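Local coordinates for protein N-acylglucosamine 2-epimerase (Marinomonas mediterranea, PDB 5X32) that catalyses the reversible isomerization of D-mannose to D-fructose, also converts D-lyxose less efficiently, and does not accept D-glucose, at residues Asn61-Tyr66 and Tyr122-Gln127; Phe22-Cys27 and Ala72-Ala77; Met184-Ala189 and Pro193-Arg198; Val53-Phe58 and Gln87-Gln92. All blocks are in the same frame, centred on the assembly; numbering follows the deposited sequence.

Overall arrangement
Followed from the N terminus, the chain opens contact 2 at 22-27, where helix 9-23 ends, then contact 4 at 53-58 and contact 1 at 61-66, both on helix 52-69. They close in the same order, at 72-77, 87-92 and 122-127, so each pair crosses and none nests. Contact 2 joins the end of helix 9-23 to the start of helix 72-89; contacts 4 and 1 tie helix 52-69 to helices 72-89 and 112-127 of what is, as in this family, an (alpha/alpha)6 barrel. Contact 3 follows in series, closing the short loop between helices 173-190 and 193-212, and meets contact 1 where Ser-123 packs on Ser-185.

Contact 1 (Asn61-Tyr66 and Tyr122-Gln127); sequences NFAQAY and YSNALQ
Ala-63 CB and Asn-124 CB touch at 3.5 Å where the two helical segments come closest, the CA atoms of the same residues being 5.9 Å apart. The segments run in broadly the same direction, with axes 9.3 Å apart at an angle of 32°, consistent with successive inner helices in an (alpha/alpha)6 barrel. Just before Asn-124, Ser-123 packs on Ser-185 and Ala-186 of helix 173-190. At Asn-124 the contact splits into an apolar and a polar half: CB abuts the Ala-63 methyl, while the amide, with CG held beside the backbone N, reaches toward Gln-64. The Gln-64 chain, bent at chi2, turns its end inward, and Gln-64 NE2 donates to Asn-124 OD1 over 2.5 Å with an N-H...O angle of 150°. That length is shorter than usual, and its exact value is doubtful at this resolution. The two amide planes stand 87° apart, so the groups meet crosswise and share one bond instead of pairing flat. Asn-124 ND2 is taken by Leu-120 O, one turn back, which fixes which way the amide faces and presents OD1 to Gln-64. With only a methyl at Asn-124, Gln-64 NE2 would probably lose this acceptor and its side chain be freer to swing. Further along, Gln-127 brings its NE2 to 3.8 Å from Gln-64 NE2. The side chain of Gln-64 lies about 12 Å from that of His-380, a catalytic residue by similarity, and also touches Tyr-386. Chemically, the contact combines one directional donor-acceptor bond between amides with a methyl-to-CB touch between Ala-63 and Asn-124.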
# COMPACT_ATOMS: atom_id res chain seq x y z
N ASN A 61 -3.25 -8.87 5.60
CA ASN A 61 -3.32 -8.76 7.05
C ASN A 61 -3.11 -10.09 7.73
O ASN A 61 -2.15 -10.30 8.47
CB ASN A 61 -4.68 -8.23 7.51
CG ASN A 61 -4.83 -6.74 7.36
OD1 ASN A 61 -4.13 -6.09 6.56
ND2 ASN A 61 -5.76 -6.17 8.13
N PHE A 62 -4.02 -11.01 7.45
CA PHE A 62 -4.07 -12.24 8.23
C PHE A 62 -2.89 -13.13 7.90
O PHE A 62 -2.35 -13.80 8.78
CB PHE A 62 -5.39 -12.98 8.00
CG PHE A 62 -6.57 -12.28 8.61
CD1 PHE A 62 -6.68 -12.18 9.99
CD2 PHE A 62 -7.55 -11.72 7.82
CE1 PHE A 62 -7.76 -11.53 10.57
CE2 PHE A 62 -8.62 -11.07 8.38
CZ PHE A 62 -8.73 -10.98 9.77
N ALA A 63 -2.45 -13.10 6.65
CA ALA A 63 -1.27 -13.88 6.27
C ALA A 63 -0.04 -13.39 7.02
O ALA A 63 0.65 -14.18 7.68
CB ALA A 63 -1.05 -13.83 4.79
N GLN A 64 0.24 -12.09 6.94
CA GLN A 64 1.39 -11.51 7.63
C GLN A 64 1.34 -11.77 9.15
O GLN A 64 2.36 -12.10 9.78
CB GLN A 64 1.46 -10.02 7.34
CG GLN A 64 1.87 -9.68 5.92
CD GLN A 64 3.24 -10.18 5.59
OE1 GLN A 64 4.18 -10.00 6.38
NE2 GLN A 64 3.38 -10.82 4.44
N ALA A 65 0.14 -11.65 9.72
CA ALA A 65 -0.01 -11.91 11.15
C ALA A 65 0.30 -13.37 11.46
O ALA A 65 0.88 -13.69 12.49
CB ALA A 65 -1.41 -11.55 11.61
N TYR A 66 -0.09 -14.26 10.56
CA TYR A 66 0.20 -15.66 10.79
C TYR A 66 1.69 -15.94 10.68
O TYR A 66 2.24 -16.71 11.45
CB TYR A 66 -0.57 -16.55 9.82
CG TYR A 66 -0.11 -17.99 9.84
CD1 TYR A 66 -0.47 -18.83 10.90
CD2 TYR A 66 0.68 -18.50 8.82
CE1 TYR A 66 -0.04 -20.14 10.93
CE2 TYR A 66 1.11 -19.80 8.85
CZ TYR A 66 0.74 -20.62 9.90
OH TYR A 66 1.18 -21.93 9.92
N TYR A 122 -1.89 -13.30 -3.50
CA TYR A 122 -1.44 -14.66 -3.84
C TYR A 122 -0.04 -14.95 -3.30
O TYR A 122 0.18 -16.07 -2.83
CB TYR A 122 -1.48 -14.91 -5.36
CG TYR A 122 -2.90 -15.06 -5.88
CD1 TYR A 122 -3.92 -15.43 -5.03
CD2 TYR A 122 -3.22 -14.77 -7.21
CE1 TYR A 122 -5.22 -15.55 -5.47
CE2 TYR A 122 -4.52 -14.88 -7.66
CZ TYR A 122 -5.52 -15.28 -6.79
OH TYR A 122 -6.83 -15.39 -7.20
N SER A 123 0.87 -13.96 -3.33
CA SER A 123 2.18 -14.15 -2.71
C SER A 123 1.99 -14.58 -1.27
O SER A 123 2.50 -15.61 -0.84
CB SER A 123 3.02 -12.86 -2.72
OG SER A 123 3.27 -12.41 -4.03
N ASN A 124 1.17 -13.84 -0.54
CA ASN A 124 1.00 -14.17 0.87
C ASN A 124 0.38 -15.56 1.07
O ASN A 124 0.78 -16.32 1.99
CB ASN A 124 0.18 -13.08 1.55
CG ASN A 124 1.04 -11.89 1.92
OD1 ASN A 124 1.62 -11.86 3.01
ND2 ASN A 124 1.17 -10.93 1.00
N ALA A 125 -0.58 -15.91 0.21
CA ALA A 125 -1.14 -17.25 0.21
C ALA A 125 -0.03 -18.28 0.09
O ALA A 125 0.04 -19.23 0.86
CB ALA A 125 -2.15 -17.42 -0.92
N LEU A 126 0.84 -18.09 -0.90
CA LEU A 126 1.95 -18.99 -1.11
C LEU A 126 2.83 -19.12 0.13
O LEU A 126 3.12 -20.24 0.55
CB LEU A 126 2.81 -18.54 -2.29
CG LEU A 126 3.97 -19.48 -2.59
CD1 LEU A 126 3.43 -20.78 -3.10
CD2 LEU A 126 4.94 -18.88 -3.58
N GLN A 127 3.21 -17.99 0.73
CA GLN A 127 4.16 -18.06 1.83
C GLN A 127 3.53 -18.72 3.03
O GLN A 127 4.26 -19.17 3.90
CB GLN A 127 4.69 -16.70 2.28
CG GLN A 127 4.54 -15.60 1.29
CD GLN A 127 5.52 -14.46 1.53
OE1 GLN A 127 6.74 -14.58 1.29
NE2 GLN A 127 5.04 -13.45 2.23

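Contact 2 (Phe22-Cys27 and Ala72-Ala77); sequences FYFPTC and AEYKHA
The ring of Phe-24 is met over one face by the edge of Tyr-74, an edge-to-face pair with centroids 5.5 Å apart and planes at 77°. This is the tight part of the contact: Tyr-74 CE1 approaches Phe-24 CD2 to 3.9 Å, displaced from the ring centre toward the rim. The opposite face of Phe-24 is covered within its own segment by Pro-25 CB, 4.0 Å above the plane and over the centre, in a geometry that goes with the cis peptide bond between the two residues. Phe-24 is also where helix 9-23 gives way to non-helical backbone, and its CG, anti to the backbone N (chi1 -168°), carries the ring across to 72-77. Side chains alone make this crossing: no hydrogen bond links the two segments, and the nearest CA atoms, those of Phe-24 and Tyr-74, stand 8.9 Å apart. Ala-77, buried, adds its CB at 4.3 Å from Phe-24 CE1, and Phe-62 of helix 52-69 lies against the same methyl. In the (alpha/alpha)6 barrel of this family, helices 9-23 and 72-89 probably belong to the outer layer, so the aromatic pair joins the end of one helix to the start of the other. Toward the surface the packing thins. Exposed Glu-73 offers Phe-24 CZ only its CB, at 4.2 Å, and its carboxylate turns away from the ring.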
# COMPACT_ATOMS: atom_id res chain seq x y z
N PHE A 22 -8.48 -5.02 16.66
CA PHE A 22 -9.62 -4.19 16.23
C PHE A 22 -10.45 -4.84 15.12
O PHE A 22 -11.66 -4.67 15.08
CB PHE A 22 -9.19 -2.80 15.76
CG PHE A 22 -10.29 -2.01 15.07
CD1 PHE A 22 -11.22 -1.30 15.81
CD2 PHE A 22 -10.39 -1.98 13.69
CE1 PHE A 22 -12.23 -0.58 15.18
CE2 PHE A 22 -11.40 -1.27 13.05
CZ PHE A 22 -12.31 -0.56 13.80
N TYR A 23 -9.79 -5.56 14.20
CA TYR A 23 -10.45 -6.13 13.02
C TYR A 23 -10.94 -7.58 13.23
O TYR A 23 -11.94 -8.01 12.66
CB TYR A 23 -9.50 -6.10 11.79
CG TYR A 23 -9.21 -4.73 11.19
CD1 TYR A 23 -10.15 -4.08 10.39
CD2 TYR A 23 -7.98 -4.11 11.38
CE1 TYR A 23 -9.88 -2.83 9.83
CE2 TYR A 23 -7.70 -2.85 10.82
CZ TYR A 23 -8.65 -2.22 10.04
OH TYR A 23 -8.38 -0.99 9.48
N PHE A 24 -10.20 -8.33 14.04
CA PHE A 24 -10.50 -9.73 14.32
C PHE A 24 -11.23 -9.85 15.66
O PHE A 24 -10.82 -9.21 16.64
CB PHE A 24 -9.21 -10.56 14.32
CG PHE A 24 -9.43 -12.05 14.30
CD1 PHE A 24 -9.90 -12.68 13.16
CD2 PHE A 24 -9.15 -12.81 15.42
CE1 PHE A 24 -10.11 -14.05 13.14
CE2 PHE A 24 -9.34 -14.18 15.41
CZ PHE A 24 -9.83 -14.81 14.27
N PRO A 25 -12.33 -10.63 15.70
CA PRO A 25 -12.89 -11.43 14.60
C PRO A 25 -14.05 -10.77 13.85
O PRO A 25 -14.67 -11.42 13.01
CB PRO A 25 -13.40 -12.67 15.32
CG PRO A 25 -13.95 -12.06 16.60
CD PRO A 25 -13.01 -10.94 16.97
N THR A 26 -14.29 -9.49 14.13
CA THR A 26 -15.42 -8.75 13.55
C THR A 26 -15.48 -8.74 12.01
O THR A 26 -16.56 -8.76 11.43
CB THR A 26 -15.40 -7.29 14.03
OG1 THR A 26 -15.17 -7.27 15.44
CG2 THR A 26 -16.72 -6.60 13.73
N CYS A 27 -14.33 -8.68 11.33
CA CYS A 27 -14.34 -8.53 9.88
C CYS A 27 -14.73 -9.81 9.16
O CYS A 27 -15.02 -9.80 7.96
CB CYS A 27 -12.97 -8.09 9.37
SG CYS A 27 -11.72 -9.30 9.77
N ALA A 72 -2.88 -19.90 14.61
CA ALA A 72 -3.50 -20.73 13.58
C ALA A 72 -4.74 -20.09 12.94
O ALA A 72 -4.93 -20.13 11.71
CB ALA A 72 -3.86 -22.09 14.17
N GLU A 73 -5.58 -19.49 13.78
CA GLU A 73 -6.82 -18.92 13.27
C GLU A 73 -6.58 -17.75 12.30
O GLU A 73 -7.46 -17.40 11.52
CB GLU A 73 -7.73 -18.48 14.42
CG GLU A 73 -7.03 -18.00 15.69
CD GLU A 73 -6.66 -19.14 16.64
OE1 GLU A 73 -7.44 -20.13 16.69
OE2 GLU A 73 -5.64 -19.04 17.36
N TYR A 74 -5.36 -17.19 12.31
CA TYR A 74 -5.02 -16.15 11.35
C TYR A 74 -4.82 -16.75 9.97
O TYR A 74 -5.26 -16.19 8.96
CB TYR A 74 -3.75 -15.41 11.78
CG TYR A 74 -3.96 -14.48 12.94
CD1 TYR A 74 -5.23 -14.01 13.25
CD2 TYR A 74 -2.88 -14.06 13.72
CE1 TYR A 74 -5.43 -13.14 14.31
CE2 TYR A 74 -3.07 -13.19 14.78
CZ TYR A 74 -4.35 -12.73 15.08
OH TYR A 74 -4.55 -11.87 16.13
N LYS A 75 -4.17 -17.91 9.94
CA LYS A 75 -4.06 -18.66 8.70
C LYS A 75 -5.45 -19.06 8.21
O LYS A 75 -5.72 -19.04 7.00
CB LYS A 75 -3.17 -19.88 8.89
CG LYS A 75 -2.70 -20.52 7.60
CD LYS A 75 -2.25 -21.94 7.91
CE LYS A 75 -2.06 -22.79 6.67
NZ LYS A 75 -1.71 -24.17 7.09
N HIS A 76 -6.34 -19.38 9.15
CA HIS A 76 -7.70 -19.71 8.73
C HIS A 76 -8.42 -18.51 8.11
O HIS A 76 -9.07 -18.64 7.08
CB HIS A 76 -8.54 -20.22 9.90
CG HIS A 76 -8.10 -21.55 10.42
ND1 HIS A 76 -8.56 -22.07 11.61
CD2 HIS A 76 -7.27 -22.49 9.90
CE1 HIS A 76 -8.01 -23.26 11.81
NE2 HIS A 76 -7.23 -23.53 10.78
N ALA A 77 -8.23 -17.33 8.69
CA ALA A 77 -8.87 -16.14 8.15
C ALA A 77 -8.28 -15.76 6.80
O ALA A 77 -9.00 -15.30 5.90
CB ALA A 77 -8.76 -14.98 9.13

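Contact 3 (Met184-Ala189 and Pro193-Arg198); sequences MSAFDA and PKYLDR
Phe-187 and Leu-196 both carry CG anti to the backbone N (chi1 172° for Phe-187), which places the ring and the leucine branches beside their own carbonyl carbons, where they meet at a slant. Leu-196 CD2 settles over one face of the Phe-187 ring, 3.7 Å from the centroid and 19° off the normal, a CH-pi contact. Nearer the backbone, Leu-196 CB lies 3.6 Å from Phe-187 CG, so the leucine follows the ring from its root outward. At the more exposed end Pro-193 CA approaches Phe-187 CE1 to 4.0 Å. On the side facing helix 133-147, Tyr-195, with CG beside the backbone N, sets CD2 3.7 Å from Ala-186 CB, and its ring continues to an edge-to-face meeting with Tyr-141 of that helix. The axes are 7.8 Å apart and run nearly antiparallel, at 156°, which makes this an alpha-hairpin, probably of an inner and an outer barrel helix, joined by a short loop. Cut back to alanine, Phe-187 is likely to leave Leu-196 CD2 without the face it rests on and to open a gap beside Pro-193. With no hydrogen bond between the segments, the hairpin is held here by shape and apolar contact.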
# COMPACT_ATOMS: atom_id res chain seq x y z
N MET A 184 7.84 -7.49 -5.94
CA MET A 184 8.84 -7.85 -4.93
C MET A 184 8.33 -8.93 -3.96
O MET A 184 9.08 -9.85 -3.58
CB MET A 184 9.26 -6.63 -4.13
CG MET A 184 10.18 -5.71 -4.88
SD MET A 184 10.54 -4.23 -3.93
CE MET A 184 11.37 -5.01 -2.58
N SER A 185 7.06 -8.83 -3.57
CA SER A 185 6.48 -9.84 -2.70
C SER A 185 6.49 -11.21 -3.40
O SER A 185 6.75 -12.26 -2.78
CB SER A 185 5.05 -9.46 -2.31
OG SER A 185 4.49 -10.39 -1.40
N ALA A 186 6.24 -11.17 -4.70
CA ALA A 186 6.21 -12.37 -5.51
C ALA A 186 7.60 -12.97 -5.61
O ALA A 186 7.77 -14.18 -5.49
CB ALA A 186 5.66 -12.06 -6.91
N PHE A 187 8.60 -12.13 -5.84
CA PHE A 187 9.98 -12.62 -5.86
C PHE A 187 10.40 -13.24 -4.53
O PHE A 187 11.10 -14.23 -4.51
CB PHE A 187 10.95 -11.51 -6.25
CG PHE A 187 12.39 -11.92 -6.11
CD1 PHE A 187 12.94 -12.84 -6.98
CD2 PHE A 187 13.19 -11.39 -5.12
CE1 PHE A 187 14.26 -13.23 -6.87
CE2 PHE A 187 14.51 -11.77 -5.00
CZ PHE A 187 15.05 -12.69 -5.87
N ASP A 188 10.02 -12.63 -3.41
CA ASP A 188 10.37 -13.23 -2.13
C ASP A 188 9.69 -14.59 -1.95
O ASP A 188 10.29 -15.55 -1.46
CB ASP A 188 9.98 -12.32 -0.97
CG ASP A 188 10.88 -11.11 -0.82
OD1 ASP A 188 11.92 -10.99 -1.51
OD2 ASP A 188 10.54 -10.26 0.03
N ALA A 189 8.43 -14.67 -2.37
CA ALA A 189 7.65 -15.87 -2.17
C ALA A 189 8.06 -17.01 -3.09
O ALA A 189 7.93 -18.19 -2.73
CB ALA A 189 6.16 -15.56 -2.35
N PRO A 193 13.10 -14.90 -10.54
CA PRO A 193 13.80 -13.63 -10.82
C PRO A 193 13.16 -12.76 -11.90
O PRO A 193 13.54 -11.59 -12.08
CB PRO A 193 15.19 -14.10 -11.25
CG PRO A 193 14.97 -15.44 -11.82
CD PRO A 193 13.86 -16.06 -11.02
N LYS A 194 12.19 -13.33 -12.59
CA LYS A 194 11.38 -12.64 -13.59
C LYS A 194 10.71 -11.43 -12.93
O LYS A 194 10.70 -10.30 -13.45
CB LYS A 194 10.33 -13.62 -14.15
CG LYS A 194 9.35 -13.10 -15.19
CD LYS A 194 8.31 -14.18 -15.43
CE LYS A 194 8.19 -14.56 -16.90
NZ LYS A 194 7.43 -15.83 -17.06
N TYR A 195 10.12 -11.72 -11.79
CA TYR A 195 9.35 -10.76 -11.05
C TYR A 195 10.22 -9.63 -10.52
O TYR A 195 9.87 -8.45 -10.67
CB TYR A 195 8.64 -11.46 -9.91
CG TYR A 195 7.67 -12.53 -10.36
CD1 TYR A 195 6.85 -12.33 -11.47
CD2 TYR A 195 7.55 -13.73 -9.66
CE1 TYR A 195 5.95 -13.30 -11.86
CE2 TYR A 195 6.66 -14.69 -10.05
CZ TYR A 195 5.85 -14.47 -11.15
OH TYR A 195 4.94 -15.43 -11.54
N LEU A 196 11.35 -9.98 -9.92
CA LEU A 196 12.28 -8.98 -9.42
C LEU A 196 12.74 -8.10 -10.56
O LEU A 196 12.89 -6.88 -10.39
CB LEU A 196 13.46 -9.62 -8.69
CG LEU A 196 14.52 -8.67 -8.15
CD1 LEU A 196 13.89 -7.60 -7.28
CD2 LEU A 196 15.56 -9.44 -7.35
N ASP A 197 12.94 -8.69 -11.74
CA ASP A 197 13.40 -7.89 -12.87
C ASP A 197 12.32 -6.89 -13.32
O ASP A 197 12.61 -5.72 -13.64
CB ASP A 197 13.81 -8.79 -14.04
CG ASP A 197 15.10 -9.54 -13.76
OD1 ASP A 197 15.85 -9.13 -12.84
OD2 ASP A 197 15.36 -10.57 -14.44
N ARG A 198 11.07 -7.32 -13.26
CA ARG A 198 9.99 -6.40 -13.62
C ARG A 198 9.86 -5.29 -12.55
O ARG A 198 9.66 -4.11 -12.88
CB ARG A 198 8.68 -7.17 -13.81
CG ARG A 198 7.50 -6.32 -14.21
CD ARG A 198 7.78 -5.47 -15.42
NE ARG A 198 8.18 -6.24 -16.59
CZ ARG A 198 7.33 -6.72 -17.49
NH1 ARG A 198 6.02 -6.53 -17.35
NH2 ARG A 198 7.77 -7.41 -18.53

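Contact 4 (Val53-Phe58 and Gln87-Gln92); sequences VSSTRF and QRHQSQ. With PO4 (phosphate ion), chain C.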
# COMPACT_ATOMS: atom_id res chain seq x y z
N VAL A 53 -9.89 -4.28 -3.31
CA VAL A 53 -8.71 -3.80 -2.56
C VAL A 53 -8.79 -4.21 -1.08
O VAL A 53 -7.79 -4.63 -0.51
CB VAL A 53 -8.52 -2.26 -2.72
CG1 VAL A 53 -7.37 -1.72 -1.84
CG2 VAL A 53 -8.26 -1.90 -4.16
N SER A 54 -9.97 -4.16 -0.46
CA SER A 54 -10.04 -4.66 0.92
C SER A 54 -10.04 -6.19 0.97
O SER A 54 -9.49 -6.79 1.91
CB SER A 54 -11.27 -4.12 1.66
OG SER A 54 -11.17 -2.74 1.94
N SER A 55 -10.61 -6.82 -0.05
CA SER A 55 -10.64 -8.28 -0.10
C SER A 55 -9.23 -8.84 -0.15
O SER A 55 -8.93 -9.82 0.54
CB SER A 55 -11.44 -8.80 -1.31
OG SER A 55 -12.84 -8.71 -1.07
N THR A 56 -8.34 -8.21 -0.92
CA THR A 56 -6.96 -8.64 -0.99
C THR A 56 -6.16 -8.16 0.22
O THR A 56 -5.37 -8.91 0.81
CB THR A 56 -6.26 -8.17 -2.31
OG1 THR A 56 -6.33 -6.75 -2.41
CG2 THR A 56 -6.94 -8.75 -3.54
N ARG A 57 -6.40 -6.92 0.64
CA ARG A 57 -5.56 -6.37 1.70
C ARG A 57 -5.78 -7.13 2.99
O ARG A 57 -4.83 -7.30 3.75
CB ARG A 57 -5.83 -4.88 1.90
CG ARG A 57 -5.12 -4.03 0.88
CD ARG A 57 -5.32 -2.56 1.14
NE ARG A 57 -4.81 -1.76 0.03
CZ ARG A 57 -4.64 -0.45 0.08
NH1 ARG A 57 -4.92 0.20 1.20
NH2 ARG A 57 -4.17 0.22 -0.97
N PHE A 58 -7.01 -7.61 3.22
CA PHE A 58 -7.27 -8.39 4.45
C PHE A 58 -6.52 -9.71 4.40
O PHE A 58 -6.03 -10.21 5.43
CB PHE A 58 -8.77 -8.65 4.63
CG PHE A 58 -9.46 -7.58 5.44
CD1 PHE A 58 -9.10 -7.35 6.76
CD2 PHE A 58 -10.47 -6.82 4.89
CE1 PHE A 58 -9.73 -6.38 7.50
CE2 PHE A 58 -11.11 -5.86 5.64
CZ PHE A 58 -10.74 -5.64 6.95
N GLN A 87 -13.65 -17.32 -5.54
CA GLN A 87 -14.98 -17.80 -5.91
C GLN A 87 -15.98 -16.69 -6.18
O GLN A 87 -16.95 -16.89 -6.93
CB GLN A 87 -15.50 -18.74 -4.83
CG GLN A 87 -14.47 -19.81 -4.50
CD GLN A 87 -14.88 -20.69 -3.34
OE1 GLN A 87 -15.93 -20.50 -2.73
NE2 GLN A 87 -14.03 -21.66 -3.03
N ARG A 88 -15.75 -15.53 -5.58
CA ARG A 88 -16.68 -14.43 -5.72
C ARG A 88 -16.10 -13.33 -6.60
O ARG A 88 -16.80 -12.79 -7.47
CB ARG A 88 -17.07 -13.87 -4.35
CG ARG A 88 -18.06 -12.75 -4.42
CD ARG A 88 -19.21 -13.11 -5.31
NE ARG A 88 -20.24 -12.08 -5.36
CZ ARG A 88 -20.33 -11.23 -6.37
NH1 ARG A 88 -19.45 -11.31 -7.37
NH2 ARG A 88 -21.28 -10.30 -6.39
N HIS A 89 -14.83 -12.99 -6.37
CA HIS A 89 -14.21 -11.89 -7.10
C HIS A 89 -13.71 -12.32 -8.46
O HIS A 89 -13.83 -11.58 -9.45
CB HIS A 89 -13.06 -11.24 -6.30
CG HIS A 89 -13.52 -10.19 -5.35
ND1 HIS A 89 -13.89 -8.93 -5.76
CD2 HIS A 89 -13.66 -10.21 -4.00
CE1 HIS A 89 -14.26 -8.22 -4.70
NE2 HIS A 89 -14.13 -8.98 -3.63
N GLN A 90 -13.14 -13.53 -8.52
CA GLN A 90 -12.52 -13.97 -9.77
C GLN A 90 -13.61 -14.42 -10.73
O GLN A 90 -14.13 -15.52 -10.60
CB GLN A 90 -11.54 -15.11 -9.56
CG GLN A 90 -10.62 -15.30 -10.77
CD GLN A 90 -9.81 -16.59 -10.69
OE1 GLN A 90 -9.97 -17.39 -9.76
NE2 GLN A 90 -8.93 -16.79 -11.66
N SER A 91 -13.91 -13.57 -11.69
CA SER A 91 -14.89 -13.85 -12.71
C SER A 91 -14.35 -14.61 -13.91
O SER A 91 -13.15 -14.86 -14.06
CB SER A 91 -15.54 -12.57 -13.22
OG SER A 91 -14.66 -11.87 -14.08
N GLN A 92 -15.33 -15.00 -14.71
CA GLN A 92 -15.28 -15.54 -16.07
C GLN A 92 -13.98 -15.37 -16.83
O GLN A 92 -13.21 -16.31 -17.04
CB GLN A 92 -16.38 -14.85 -16.89
CG GLN A 92 -17.74 -14.57 -16.17
CD GLN A 92 -18.10 -15.54 -15.04
OE1 GLN A 92 -18.39 -16.71 -15.29
NE2 GLN A 92 -18.13 -15.05 -13.80
P PO4 C . -2.12 4.28 -2.51
O1 PO4 C . -1.98 4.51 -4.00
O2 PO4 C . -2.73 5.51 -1.87
O3 PO4 C . -0.79 4.01 -1.83
O4 PO4 C . -3.00 3.06 -2.35
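Ser-55 and His-89 face each other across a wide backbone gap, their CA atoms 8.6 Å apart, where helix 72-89 ends in a broader pi-type turn and Gln-90 leaves helical geometry. Only these two side chains span it. Ser-55 OG, beside its backbone N and anti to the carbonyl carbon (chi1 -78°), is turned to the imidazole, and His-89 NE2 donates to Ser-55 OG over 2.9 Å. The N-H...O angle of 123° makes the bond weak, the hydroxyl lying obliquely to the ring. The other ring nitrogen, ND1, has the stronger partner, Val-97 O, so the imidazole is held chiefly from there, with the weak bond to Ser-55 as a second hold. Ser-55 OG has a further weak bond with Gln-36 NE2, and both residues of the pair are buried. From another side of the same helix Arg-57 extends its chain to a phosphate ion, probably from the crystallisation liquor. Arg-57 NH2 meets phosphate O4 at the guanidinium edge, in plane, through a weak 3.4 Å bond; Tyr-113 OH and His-178 NE2 also bind the ion. The pair thus joins helix 52-69, probably an inner one, to the C-terminal end of helix 72-89, with Leu-100 of strand 99-101 against His-89 and helix 112-127 packed on Val-53, Thr-56 and Arg-57.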